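Ribonucleoside triphosphate reductase (PDB 1L1L) catalyses the adenosylcobalamin-dependent reduction of ribonucleoside triphosphates to 2'-deoxyribonucleoside triphosphates, working as an allosterically regulated monomer. Local coordinates at residues P426-E430 and D479-R484; L436-F440 and L521-V525; D183-D189 and K249-S255. All coordinates share one frame; numbering follows the deposited sequence.

Contact 1 (P426-E430 and D479-R484)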
loop_
_atom_site.group_PDB
_atom_site.type_symbol
_atom_site.label_atom_id
_atom_site.label_comp_id
_atom_site.label_asym_id
_atom_site.label_seq_id
_atom_site.Cartn_x
_atom_site.Cartn_y
_atom_site.Cartn_z
ATOM N N PRO A 426 -11.815 16.268 0.708
ATOM C CA PRO A 426 -12.290 17.641 0.491
ATOM C C PRO A 426 -13.746 17.916 0.877
ATOM O O PRO A 426 -14.016 18.824 1.666
ATOM C CB PRO A 426 -12.028 17.862 -0.996
ATOM C CG PRO A 426 -10.747 17.114 -1.204
ATOM C CD PRO A 426 -10.961 15.825 -0.414
ATOM N N LEU A 427 -14.680 17.150 0.320
ATOM C CA LEU A 427 -16.092 17.354 0.629
ATOM C C LEU A 427 -16.380 17.263 2.124
ATOM O O LEU A 427 -17.037 18.143 2.695
ATOM C CB LEU A 427 -16.958 16.342 -0.124
ATOM C CG LEU A 427 -18.471 16.565 -0.047
ATOM C CD1 LEU A 427 -18.811 17.985 -0.496
ATOM C CD2 LEU A 427 -19.183 15.545 -0.930
ATOM N N ILE A 428 -15.877 16.211 2.762
ATOM C CA ILE A 428 -16.100 16.014 4.186
ATOM C C ILE A 428 -15.414 17.064 5.063
ATOM O O ILE A 428 -15.995 17.545 6.042
ATOM C CB ILE A 428 -15.654 14.603 4.612
ATOM C CG1 ILE A 428 -16.457 13.558 3.825
ATOM C CG2 ILE A 428 -15.859 14.420 6.105
ATOM C CD1 ILE A 428 -16.029 12.139 4.077
ATOM N N ALA A 429 -14.185 17.428 4.726
ATOM C CA ALA A 429 -13.478 18.432 5.514
ATOM C C ALA A 429 -14.279 19.738 5.507
ATOM O O ALA A 429 -14.452 20.375 6.540
ATOM C CB ALA A 429 -12.088 18.663 4.945
ATOM N N GLU A 430 -14.774 20.117 4.332
ATOM C CA GLU A 430 -15.562 21.335 4.166
ATOM C C GLU A 430 -16.862 21.282 4.964
ATOM O O GLU A 430 -17.237 22.259 5.614
ATOM C CB GLU A 430 -15.882 21.557 2.684
ATOM C CG GLU A 430 -14.675 21.921 1.836
ATOM C CD GLU A 430 -15.036 22.176 0.390
ATOM O OE1 GLU A 430 -14.290 22.922 -0.278
ATOM O OE2 GLU A 430 -16.055 21.628 -0.089
ATOM N N ASP A 479 -17.021 12.691 -5.380
ATOM C CA ASP A 479 -18.079 13.278 -4.543
ATOM C C ASP A 479 -17.887 14.791 -4.460
ATOM O O ASP A 479 -18.835 15.569 -4.611
ATOM C CB ASP A 479 -18.043 12.747 -3.103
ATOM C CG ASP A 479 -18.288 11.257 -3.001
ATOM O OD1 ASP A 479 -18.987 10.677 -3.863
ATOM O OD2 ASP A 479 -17.785 10.674 -2.018
ATOM N N TRP A 480 -16.649 15.188 -4.195
ATOM C CA TRP A 480 -16.297 16.594 -4.054
ATOM C C TRP A 480 -16.592 17.421 -5.300
ATOM O O TRP A 480 -17.116 18.530 -5.193
ATOM C CB TRP A 480 -14.818 16.719 -3.690
ATOM C CG TRP A 480 -14.355 18.125 -3.455
ATOM C CD1 TRP A 480 -14.910 19.040 -2.600
ATOM C CD2 TRP A 480 -13.195 18.756 -4.019
ATOM N NE1 TRP A 480 -14.164 20.195 -2.594
ATOM C CE2 TRP A 480 -13.107 20.048 -3.454
ATOM C CE3 TRP A 480 -12.222 18.355 -4.945
ATOM C CZ2 TRP A 480 -12.079 20.945 -3.783
ATOM C CZ3 TRP A 480 -11.200 19.247 -5.272
ATOM C CH2 TRP A 480 -11.139 20.527 -4.690
ATOM N N LEU A 481 -16.259 16.883 -6.474
ATOM C CA LEU A 481 -16.483 17.590 -7.734
ATOM C C LEU A 481 -17.941 17.609 -8.196
ATOM O O LEU A 481 -18.443 18.642 -8.632
ATOM C CB LEU A 481 -15.614 16.988 -8.845
ATOM C CG LEU A 481 -14.095 17.012 -8.635
ATOM C CD1 LEU A 481 -13.408 16.352 -9.828
ATOM C CD2 LEU A 481 -13.613 18.438 -8.464
ATOM N N LEU A 482 -18.621 16.471 -8.105
ATOM C CA LEU A 482 -20.012 16.389 -8.539
ATOM C C LEU A 482 -20.875 17.357 -7.743
ATOM O O LEU A 482 -21.743 18.047 -8.288
ATOM C CB LEU A 482 -20.541 14.963 -8.367
ATOM C CG LEU A 482 -21.992 14.709 -8.799
ATOM C CD1 LEU A 482 -22.159 15.044 -10.274
ATOM C CD2 LEU A 482 -22.355 13.249 -8.541
ATOM N N THR A 483 -20.621 17.403 -6.444
ATOM C CA THR A 483 -21.364 18.268 -5.548
ATOM C C THR A 483 -21.048 19.719 -5.863
ATOM O O THR A 483 -21.918 20.487 -6.274
ATOM C CB THR A 483 -20.986 17.973 -4.087
ATOM O OG1 THR A 483 -21.285 16.603 -3.796
ATOM C CG2 THR A 483 -21.768 18.871 -3.123
ATOM N N ARG A 484 -19.778 20.070 -5.699
ATOM C CA ARG A 484 -19.315 21.429 -5.916
ATOM C C ARG A 484 -19.405 21.971 -7.347
ATOM O O ARG A 484 -19.434 23.186 -7.543
ATOM C CB ARG A 484 -17.887 21.550 -5.394
ATOM C CG ARG A 484 -17.549 22.920 -4.868
ATOM C CD ARG A 484 -16.315 22.875 -3.988
ATOM N NE ARG A 484 -15.928 24.208 -3.526
ATOM C CZ ARG A 484 -14.792 24.476 -2.890
ATOM N NH1 ARG A 484 -13.929 23.501 -2.637
ATOM N NH2 ARG A 484 -14.510 25.719 -2.525
#

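Contact 2 (L436-F440 and L521-V525)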
loop_
_atom_site.group_PDB
_atom_site.type_symbol
_atom_site.label_atom_id
_atom_site.label_comp_id
_atom_site.label_asym_id
_atom_site.label_seq_id
_atom_site.Cartn_x
_atom_site.Cartn_y
_atom_site.Cartn_z
ATOM N N LEU A 436 -10.105 24.266 3.577
ATOM C CA LEU A 436 -9.218 23.302 2.917
ATOM C C LEU A 436 -7.746 23.682 2.938
ATOM O O LEU A 436 -6.896 22.854 3.255
ATOM C CB LEU A 436 -9.672 23.045 1.482
ATOM C CG LEU A 436 -11.021 22.334 1.367
ATOM C CD1 LEU A 436 -11.257 21.949 -0.080
ATOM C CD2 LEU A 436 -11.047 21.096 2.259
ATOM N N GLN A 437 -7.442 24.935 2.618
ATOM C CA GLN A 437 -6.061 25.394 2.625
ATOM C C GLN A 437 -5.389 25.022 3.952
ATOM O O GLN A 437 -4.235 24.596 3.968
ATOM C CB GLN A 437 -6.015 26.912 2.397
ATOM C CG GLN A 437 -4.616 27.526 2.410
ATOM C CD GLN A 437 -3.915 27.367 3.752
ATOM O OE1 GLN A 437 -4.423 27.808 4.788
ATOM N NE2 GLN A 437 -2.747 26.725 3.740
ATOM N N GLU A 438 -6.102 25.173 5.066
ATOM C CA GLU A 438 -5.527 24.831 6.372
ATOM C C GLU A 438 -5.439 23.316 6.585
ATOM O O GLU A 438 -4.560 22.825 7.291
ATOM C CB GLU A 438 -6.343 25.451 7.515
ATOM C CG GLU A 438 -6.071 24.799 8.872
ATOM C CD GLU A 438 -6.726 25.523 10.043
ATOM O OE1 GLU A 438 -7.859 26.025 9.886
ATOM O OE2 GLU A 438 -6.105 25.572 11.127
ATOM N N VAL A 439 -6.361 22.581 5.978
ATOM C CA VAL A 439 -6.364 21.133 6.116
ATOM C C VAL A 439 -5.127 20.580 5.424
ATOM O O VAL A 439 -4.389 19.781 5.997
ATOM C CB VAL A 439 -7.632 20.521 5.483
ATOM C CG1 VAL A 439 -7.525 18.995 5.432
ATOM C CG2 VAL A 439 -8.856 20.930 6.292
ATOM N N PHE A 440 -4.892 21.020 4.196
ATOM C CA PHE A 440 -3.740 20.525 3.456
ATOM C C PHE A 440 -2.415 20.928 4.067
ATOM O O PHE A 440 -1.406 20.250 3.873
ATOM C CB PHE A 440 -3.828 20.944 1.989
ATOM C CG PHE A 440 -4.812 20.126 1.201
ATOM C CD1 PHE A 440 -6.127 20.550 1.041
ATOM C CD2 PHE A 440 -4.443 18.881 0.686
ATOM C CE1 PHE A 440 -7.067 19.751 0.385
ATOM C CE2 PHE A 440 -5.370 18.079 0.034
ATOM C CZ PHE A 440 -6.692 18.514 -0.119
ATOM N N LEU A 521 -5.089 24.081 -3.762
ATOM C CA LEU A 521 -4.776 23.106 -2.739
ATOM C C LEU A 521 -3.329 22.649 -2.910
ATOM O O LEU A 521 -2.609 22.480 -1.930
ATOM C CB LEU A 521 -5.747 21.928 -2.840
ATOM C CG LEU A 521 -7.205 22.358 -2.623
ATOM C CD1 LEU A 521 -8.161 21.211 -2.920
ATOM C CD2 LEU A 521 -7.363 22.847 -1.196
ATOM N N TYR A 522 -2.901 22.473 -4.158
ATOM C CA TYR A 522 -1.523 22.047 -4.416
ATOM C C TYR A 522 -0.559 23.107 -3.898
ATOM O O TYR A 522 0.394 22.817 -3.171
ATOM C CB TYR A 522 -1.291 21.832 -5.919
ATOM C CG TYR A 522 0.156 21.542 -6.264
ATOM C CD1 TYR A 522 0.823 20.452 -5.694
ATOM C CD2 TYR A 522 0.867 22.363 -7.135
ATOM C CE1 TYR A 522 2.160 20.191 -5.980
ATOM C CE2 TYR A 522 2.217 22.107 -7.433
ATOM C CZ TYR A 522 2.853 21.020 -6.849
ATOM O OH TYR A 522 4.181 20.752 -7.125
ATOM N N LYS A 523 -0.816 24.349 -4.278
ATOM C CA LYS A 523 0.039 25.442 -3.848
ATOM C C LYS A 523 0.038 25.583 -2.321
ATOM O O LYS A 523 1.031 26.000 -1.732
ATOM C CB LYS A 523 -0.402 26.739 -4.533
ATOM C CG LYS A 523 -0.292 26.678 -6.052
ATOM C CD LYS A 523 -0.594 28.015 -6.704
ATOM C CE LYS A 523 -0.445 27.927 -8.218
ATOM N NZ LYS A 523 0.918 27.460 -8.614
ATOM N N ALA A 524 -1.066 25.196 -1.685
ATOM C CA ALA A 524 -1.179 25.266 -0.226
ATOM C C ALA A 524 -0.247 24.254 0.431
ATOM O O ALA A 524 0.353 24.526 1.473
ATOM C CB ALA A 524 -2.618 24.997 0.200
ATOM N N VAL A 525 -0.135 23.072 -0.177
ATOM C CA VAL A 525 0.744 22.039 0.358
ATOM C C VAL A 525 2.207 22.433 0.159
ATOM O O VAL A 525 3.049 22.150 1.005
ATOM C CB VAL A 525 0.542 20.680 -0.342
ATOM C CG1 VAL A 525 1.581 19.698 0.178
ATOM C CG2 VAL A 525 -0.874 20.151 -0.094
#

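Contact 3 (D183-D189 and K249-S255)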
loop_
_atom_site.group_PDB
_atom_site.type_symbol
_atom_site.label_atom_id
_atom_site.label_comp_id
_atom_site.label_asym_id
_atom_site.label_seq_id
_atom_site.Cartn_x
_atom_site.Cartn_y
_atom_site.Cartn_z
ATOM N N ASP A 183 23.759 -27.346 -1.812
ATOM C CA ASP A 183 23.057 -28.487 -1.241
ATOM C C ASP A 183 22.437 -27.939 0.043
ATOM O O ASP A 183 23.156 -27.464 0.927
ATOM C CB ASP A 183 24.040 -29.614 -0.916
ATOM C CG ASP A 183 23.347 -30.837 -0.350
ATOM O OD1 ASP A 183 22.352 -31.286 -0.966
ATOM O OD2 ASP A 183 23.788 -31.349 0.704
ATOM N N LEU A 184 21.113 -27.995 0.148
ATOM C CA LEU A 184 20.425 -27.442 1.316
ATOM C C LEU A 184 19.608 -28.402 2.169
ATOM O O LEU A 184 18.788 -29.176 1.667
ATOM C CB LEU A 184 19.513 -26.293 0.870
ATOM C CG LEU A 184 18.653 -25.598 1.934
ATOM C CD1 LEU A 184 19.556 -24.871 2.904
ATOM C CD2 LEU A 184 17.685 -24.622 1.259
ATOM N N GLN A 185 19.827 -28.330 3.478
ATOM C CA GLN A 185 19.084 -29.157 4.413
ATOM C C GLN A 185 18.493 -28.215 5.447
ATOM O O GLN A 185 19.197 -27.371 5.996
ATOM C CB GLN A 185 19.999 -30.167 5.115
ATOM C CG GLN A 185 20.763 -31.088 4.188
ATOM C CD GLN A 185 21.558 -32.122 4.961
ATOM O OE1 GLN A 185 20.992 -33.065 5.518
ATOM N NE2 GLN A 185 22.870 -31.938 5.019
ATOM N N LEU A 186 17.199 -28.350 5.690
ATOM C CA LEU A 186 16.518 -27.514 6.668
ATOM C C LEU A 186 16.197 -28.400 7.863
ATOM O O LEU A 186 15.448 -29.375 7.746
ATOM C CB LEU A 186 15.233 -26.928 6.070
ATOM C CG LEU A 186 15.426 -26.118 4.781
ATOM C CD1 LEU A 186 14.096 -25.559 4.310
ATOM C CD2 LEU A 186 16.419 -24.994 5.029
ATOM N N VAL A 187 16.774 -28.052 9.009
ATOM C CA VAL A 187 16.583 -28.820 10.229
ATOM C C VAL A 187 15.563 -28.228 11.183
ATOM O O VAL A 187 15.567 -27.028 11.454
ATOM C CB VAL A 187 17.903 -28.962 11.014
ATOM C CG1 VAL A 187 17.722 -29.952 12.150
ATOM C CG2 VAL A 187 19.015 -29.392 10.091
ATOM N N VAL A 188 14.689 -29.092 11.680
ATOM C CA VAL A 188 13.673 -28.719 12.655
ATOM C C VAL A 188 13.589 -29.893 13.621
ATOM O O VAL A 188 12.888 -30.875 13.375
ATOM C CB VAL A 188 12.294 -28.479 12.010
ATOM C CG1 VAL A 188 11.221 -28.417 13.090
ATOM C CG2 VAL A 188 12.310 -27.166 11.226
ATOM N N ASP A 189 14.331 -29.774 14.716
ATOM C CA ASP A 189 14.397 -30.799 15.750
ATOM C C ASP A 189 13.076 -31.486 16.064
ATOM O O ASP A 189 12.018 -30.861 16.047
ATOM C CB ASP A 189 14.977 -30.193 17.031
ATOM C CG ASP A 189 15.060 -31.194 18.165
ATOM O OD1 ASP A 189 15.300 -32.389 17.896
ATOM O OD2 ASP A 189 14.899 -30.782 19.329
ATOM N N LYS A 249 27.742 -26.671 0.841
ATOM C CA LYS A 249 26.947 -27.450 1.773
ATOM C C LYS A 249 26.401 -26.530 2.857
ATOM O O LYS A 249 27.146 -26.055 3.711
ATOM C CB LYS A 249 27.798 -28.559 2.394
ATOM C CG LYS A 249 28.268 -29.598 1.390
ATOM C CD LYS A 249 29.028 -30.739 2.068
ATOM C CE LYS A 249 29.425 -31.811 1.059
ATOM N NZ LYS A 249 30.129 -32.974 1.687
ATOM N N LEU A 250 25.097 -26.284 2.813
ATOM C CA LEU A 250 24.451 -25.406 3.779
ATOM C C LEU A 250 23.399 -26.118 4.617
ATOM O O LEU A 250 22.561 -26.858 4.098
ATOM C CB LEU A 250 23.807 -24.215 3.060
ATOM C CG LEU A 250 23.050 -23.235 3.964
ATOM C CD1 LEU A 250 23.972 -22.776 5.091
ATOM C CD2 LEU A 250 22.547 -22.046 3.145
ATOM N N ILE A 251 23.452 -25.888 5.922
ATOM C CA ILE A 251 22.498 -26.482 6.840
ATOM C C ILE A 251 21.886 -25.362 7.671
ATOM O O ILE A 251 22.563 -24.766 8.502
ATOM C CB ILE A 251 23.174 -27.474 7.801
ATOM C CG1 ILE A 251 23.954 -28.530 7.011
ATOM C CG2 ILE A 251 22.111 -28.129 8.681
ATOM C CD1 ILE A 251 24.836 -29.423 7.874
ATOM N N LEU A 252 20.613 -25.066 7.432
ATOM C CA LEU A 252 19.925 -24.019 8.184
ATOM C C LEU A 252 19.040 -24.673 9.245
ATOM O O LEU A 252 18.154 -25.476 8.929
ATOM C CB LEU A 252 19.087 -23.150 7.237
ATOM C CG LEU A 252 19.887 -22.333 6.221
ATOM C CD1 LEU A 252 18.941 -21.564 5.309
ATOM C CD2 LEU A 252 20.814 -21.369 6.944
ATOM N N ASP A 253 19.296 -24.330 10.506
ATOM C CA ASP A 253 18.549 -24.888 11.633
ATOM C C ASP A 253 17.441 -23.924 12.082
ATOM O O ASP A 253 17.734 -22.833 12.576
ATOM C CB ASP A 253 19.512 -25.141 12.802
ATOM C CG ASP A 253 18.932 -26.064 13.851
ATOM O OD1 ASP A 253 17.734 -25.929 14.171
ATOM O OD2 ASP A 253 19.681 -26.921 14.371
ATOM N N LEU A 254 16.183 -24.329 11.906
ATOM C CA LEU A 254 15.032 -23.501 12.289
ATOM C C LEU A 254 14.292 -24.136 13.471
ATOM O O LEU A 254 13.063 -24.053 13.566
ATOM C CB LEU A 254 14.046 -23.366 11.115
ATOM C CG LEU A 254 14.576 -23.337 9.678
ATOM C CD1 LEU A 254 13.439 -22.932 8.748
ATOM C CD2 LEU A 254 15.736 -22.368 9.544
ATOM N N SER A 255 15.036 -24.780 14.363
ATOM C CA SER A 255 14.425 -25.436 15.517
ATOM C C SER A 255 13.893 -24.425 16.530
ATOM O O SER A 255 13.003 -24.743 17.320
ATOM C CB SER A 255 15.440 -26.363 16.201
ATOM O OG SER A 255 15.866 -27.404 15.330
#

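Contact 1 (P426-E430 and D479-R484)
The indole of Trp-480 lies under the ring of Pro-426, whose CB stands over the face of the five-membered ring, a CH-pi contact; the two side chains cross at about a right angle. Trp-480 is brought there by its first torsion: with CG anti to the backbone N (chi1 -177°), the indole swings across the start of helix 426-431. Beside it, Leu-427 adds aliphatic contacts. Its CB faces CB of Trp-480, CD2 approaches CB of Asp-479 at 3.7 Å, and CD1 reaches CG2 of Thr-483, so one leucine spans a full turn of the partner helix. Thr-483 in turn bonds back to its own helix, OG1 donating to the carbonyl O of Asp-479 at 2.8 Å, while its backbone N meets that oxygen from the opposite face of the carbonyl plane.

Glu-430, one turn on from Pro-426, adds the polar part. Its extended chain delivers the carboxylate to the rim of the indole, where OE2 takes a weak, bent hydrogen bond from NE1 of Trp-480 (3.5 Å). OE1 makes a salt bridge with NH1 of Arg-484, coming from over one face of the guanidinium with the two planes 69° apart, so one oxygen makes the pair. Asp-479 turns its charge elsewhere, to His-566 and the backbone N of Ser-560.

The short helix axes approach to 9.3 Å at 65°. Both helices follow neighbouring parallel strands, 421-424 and 471-474, and Met-474 of the second strand touches both Pro-426 and Trp-480: these are helices packed over the parallel strands of a mixed sheet, consistent with the alpha-beta barrel of ribonucleotide reductases.

Contact 2 (L436-F440 and L521-V525)
Helices 436-450 and 512-536 meet with their local axes 8.6 Å apart at a crossing angle of -42°, bringing CA of Gln-437 and CA of Ala-524 within 5.7 Å. Leu-521 is the residue that fills the space between them. Its CB lies over one face of the Phe-440 ring, 4.3 Å from the centroid and 18° off the normal, displaced toward the rim; this is a CH-pi contact. The branch beyond turns round the ring: CD2 comes to 3.4 Å from CD1 of Phe-440, and CD1 of Leu-521 flanks CE1. The same CD2 also touches CB of Leu-436 at 3.5 Å, so a single methyl is wedged between two residues one helical turn apart.

On the partner helix the next turn supplies Val-525. Its CG2 packs against CB of Phe-440 at 3.7 Å and meets the ring obliquely. The ring stands ready for both neighbours because CG of Phe-440 is anti to the carbonyl carbon (chi1 -76°), which sends the phenyl back alongside its own helix toward Leu-521. Val-424 of strand 421-424 also touches this side chain, tying the pair to the sheet beneath.

At the exposed margin, Gln-437 bends at its second torsion and folds over the methyl of Ala-524, with CG 3.9 Å from CB. The end of the amide, NE2, touches the same methyl.

No hydrogen bond or salt bridge spans the two segments. Cohesion therefore rests on dispersion and on the exclusion of water from the largely buried side chains that meet here, and the way the helices sit against each other is probably set largely by how Leu-521, Phe-440 and Val-525 fit together.

Contact 3 (D183-D189 and K249-S255)
Leu-184 and Leu-250 lie side by side and point the same way, as do Leu-186 and Leu-252, so each cross-strand pair shares a face of the sheet. Strand 183-187 is an edge of a three-stranded parallel sheet and strand 249-253 its centre, within the B12-dependent reductase insertion domain. The bonding shows that the strands run parallel, 18° apart: Gln-185 bonds by its N to Leu-250 O and by its O to Leu-252 N. The ladder is unbroken, from Leu-250 N on Asp-183 O, through Val-187 N on Leu-252 O (2.9 Å), to Leu-254 N on Val-187 O.

The four leucines share one face. CD1 of Leu-184 approaches CG of Leu-250 at 4.0 Å and CD1 of Leu-252 at 4.1 Å, bridging two successive partners, while CD2 of Leu-186 rests on CB of Leu-252 at 3.9 Å. Helices 224-236 and 275-289 cover this face; the former links strand 216-219 to 249-253 as a beta-alpha-beta crossover.

The other face is mixed. Gln-185 runs beside Ile-251, its amide held by Val-210 O, and Val-187 slants across to meet Ile-251, CG2 to CG2 at 3.6 Å. Lys-249 extends away to a salt bridge with Asp-212. Such an insertion probably supplies what a second subunit provides in dimeric reductases, consistent with the monomer's mimicry of a dimer.

At the end of its strand, Asp-253 makes an Asx turn: OD1 accepts from Ser-255 N at 2.9 Å, and also pairs with Arg-219, while OD2 takes Tyr-217. CG of Asp-253 is anti to the backbone N (chi1 -164°), which carries the carboxylate forward to the turn. Ser-255 OG donates a hydrogen bond to the syn lone pair of Asp-253 OD1 at 2.6 Å and itself receives Asp-189 N at 2.9 Å, almost straight at 172°.

How the contacts relate
Contacts 1 and 2 are parts of one helical layer: their centres lie about 15 Å apart, helix 436-450 follows 426-431 directly, and their segments alternate along the chain. Leu-436 touches Ala-429, Glu-430 and Trp-480, and Leu-521 also touches Trp-480, so the two interfaces merge. Contact 2 is the more buried and is joined by apolar contacts, without a hydrogen bond or ion pair between its segments, whereas contact 1 is partly exposed and adds an ion pair, Glu-430 with the exposed Arg-484. Contact 3 sits on the opposite side of the chain's centre, its nearest atoms about 45 Å from contact 2. There backbone hydrogen bonds do most of the joining, helped by side-chain packing, and only the leucine face is uniformly apolar.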